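Local structure of glycosyl hydrolase, family 38 (Enterococcus faecalis, 5KBP) at residues E418-E423 / I801-A806. The protein probably hydrolyses alpha-linked mannose from glycans, as a calcium-binding family 38 alpha-mannosidase. Numbering follows the deposited sequence.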
loop_
_atom_site.group_PDB
_atom_site.type_symbol
_atom_site.label_atom_id
_atom_site.label_comp_id
_atom_site.label_asym_id
_atom_site.label_seq_id
_atom_site.Cartn_x
_atom_site.Cartn_y
_atom_site.Cartn_z
ATOM N N GLU A 418 -1.693 31.106 19.019
ATOM C CA GLU A 418 -2.458 30.642 17.870
ATOM C C GLU A 418 -3.935 30.941 18.085
ATOM O O GLU A 418 -4.441 30.810 19.202
ATOM C CB GLU A 418 -2.244 29.137 17.652
ATOM C CG GLU A 418 -3.181 28.487 16.651
ATOM C CD GLU A 418 -2.837 27.033 16.401
ATOM O OE1 GLU A 418 -1.633 26.701 16.390
ATOM O OE2 GLU A 418 -3.769 26.220 16.220
ATOM N N VAL A 419 -4.611 31.347 17.014
ATOM C CA VAL A 419 -6.065 31.463 17.003
ATOM C C VAL A 419 -6.623 30.079 16.688
ATOM O O VAL A 419 -6.550 29.613 15.548
ATOM C CB VAL A 419 -6.542 32.506 15.988
ATOM C CG1 VAL A 419 -8.059 32.501 15.899
ATOM C CG2 VAL A 419 -6.036 33.887 16.377
ATOM N N VAL A 420 -7.178 29.421 17.700
ATOM C CA VAL A 420 -7.524 28.007 17.627
ATOM C C VAL A 420 -8.996 27.851 17.275
ATOM O O VAL A 420 -9.824 28.730 17.541
ATOM C CB VAL A 420 -7.190 27.298 18.958
ATOM C CG1 VAL A 420 -7.167 25.785 18.780
ATOM C CG2 VAL A 420 -5.861 27.792 19.495
ATOM N N THR A 421 -9.320 26.718 16.655
ATOM C CA THR A 421 -10.686 26.321 16.344
ATOM C C THR A 421 -10.977 25.001 17.044
ATOM O O THR A 421 -10.184 24.058 16.951
ATOM C CB THR A 421 -10.888 26.192 14.828
ATOM O OG1 THR A 421 -11.324 27.447 14.288
ATOM C CG2 THR A 421 -11.908 25.110 14.496
ATOM N N VAL A 422 -12.102 24.940 17.755
ATOM C CA VAL A 422 -12.496 23.762 18.518
ATOM C C VAL A 422 -13.935 23.415 18.166
ATOM O O VAL A 422 -14.823 24.270 18.260
ATOM C CB VAL A 422 -12.356 23.989 20.036
ATOM C CG1 VAL A 422 -12.927 22.809 20.804
ATOM C CG2 VAL A 422 -10.901 24.229 20.412
ATOM N N GLU A 423 -14.165 22.167 17.763
ATOM C CA GLU A 423 -15.507 21.685 17.465
ATOM C C GLU A 423 -16.064 20.993 18.703
ATOM O O GLU A 423 -15.443 20.065 19.232
ATOM C CB GLU A 423 -15.497 20.734 16.268
ATOM C CG GLU A 423 -16.854 20.580 15.593
ATOM C CD GLU A 423 -16.808 19.646 14.400
ATOM O OE1 GLU A 423 -15.914 18.775 14.361
ATOM O OE2 GLU A 423 -17.664 19.785 13.500
ATOM N N ILE A 801 3.445 22.030 14.729
ATOM C CA ILE A 801 2.824 21.211 15.766
ATOM C C ILE A 801 1.456 21.789 16.109
ATOM O O ILE A 801 1.371 22.748 16.886
ATOM C CB ILE A 801 3.719 21.131 17.013
ATOM C CG1 ILE A 801 5.136 20.705 16.623
ATOM C CG2 ILE A 801 3.128 20.170 18.033
ATOM C CD1 ILE A 801 6.125 20.749 17.766
ATOM N N PRO A 802 0.368 21.242 15.574
ATOM C CA PRO A 802 -0.953 21.826 15.831
ATOM C C PRO A 802 -1.420 21.566 17.256
ATOM O O PRO A 802 -0.966 20.642 17.936
ATOM C CB PRO A 802 -1.853 21.114 14.818
ATOM C CG PRO A 802 -1.192 19.788 14.619
ATOM C CD PRO A 802 0.290 20.055 14.705
ATOM N N PHE A 803 -2.346 22.411 17.704
ATOM C CA PHE A 803 -2.975 22.208 19.002
ATOM C C PHE A 803 -3.800 20.926 18.997
ATOM O O PHE A 803 -4.320 20.496 17.964
ATOM C CB PHE A 803 -3.871 23.396 19.362
ATOM C CG PHE A 803 -3.172 24.478 20.140
ATOM C CD1 PHE A 803 -2.728 24.243 21.430
ATOM C CD2 PHE A 803 -2.976 25.734 19.589
ATOM C CE1 PHE A 803 -2.089 25.234 22.151
ATOM C CE2 PHE A 803 -2.340 26.731 20.307
ATOM C CZ PHE A 803 -1.896 26.481 21.590
ATOM N N THR A 804 -3.913 20.310 20.170
ATOM C CA THR A 804 -4.747 19.130 20.365
ATOM C C THR A 804 -5.951 19.538 21.206
ATOM O O THR A 804 -5.820 19.788 22.410
ATOM C CB THR A 804 -3.966 17.999 21.032
ATOM O OG1 THR A 804 -2.952 17.525 20.137
ATOM C CG2 THR A 804 -4.898 16.850 21.392
ATOM N N ALA A 805 -7.113 19.621 20.567
ATOM C CA ALA A 805 -8.362 19.963 21.228
ATOM C C ALA A 805 -9.206 18.710 21.406
ATOM O O ALA A 805 -9.249 17.848 20.522
ATOM C CB ALA A 805 -9.142 21.010 20.430
ATOM N N ALA A 806 -9.877 18.613 22.550
ATOM C CA ALA A 806 -10.669 17.436 22.866
ATOM C C ALA A 806 -11.819 17.826 23.777
ATOM O O ALA A 806 -11.631 18.572 24.739
ATOM C CB ALA A 806 -9.822 16.360 23.542
#
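Phe803 lays one edge of its ring along the side chain of Glu418. The two side chains run past each other in opposite directions. CB of Glu418 sits in the plane of the ring, 3.6 Å from CE2 of Phe803. Further out, CD of Glu418 comes within 3.4 Å of CD2 of Phe803, again near the ring plane. The Glu418 chain is extended, with CG anti to the backbone N (chi1 169°), and this stretches it past the ring edge from CB to the carboxylate. Carboxylate and ring planes are turned 70° apart, so the two groups do not stack. The charge itself is paired within its own strand, where OE1 of Glu418 forms a salt bridge with NZ of Lys416. Val420 crosses Phe803 at about a right angle and comes obliquely at the same ring atoms, CD2 and CE2, from well off the ring plane. Its CG2, anti to the carbonyl carbon, lies 3.5 Å from CD2 of Phe803. The contact joins two antiparallel sheets, and no hydrogen bond links the two segments. Strand 416-430, in the region matching the family 38 C-terminal domain 1, is an outer strand of a three-stranded sheet, bonded through its backbone to strand 483-499. Strand 804-807 pairs with strand 404-410 in the other sheet; Phe803 comes from the loop leading into it. Glu418, Val420 and Val422 direct their CB toward 801-806, and this side-chain packing between sheets is consistent with a beta-sandwich-like arrangement. Two residues along from Val420, Val422 continues the apolar layer: its CG2 touches CB of Ala805 at 3.7 Å. Leu408 of strand 404-410 touches both Val420 and Ala805. Met499 of strand 483-499 packs against Phe803.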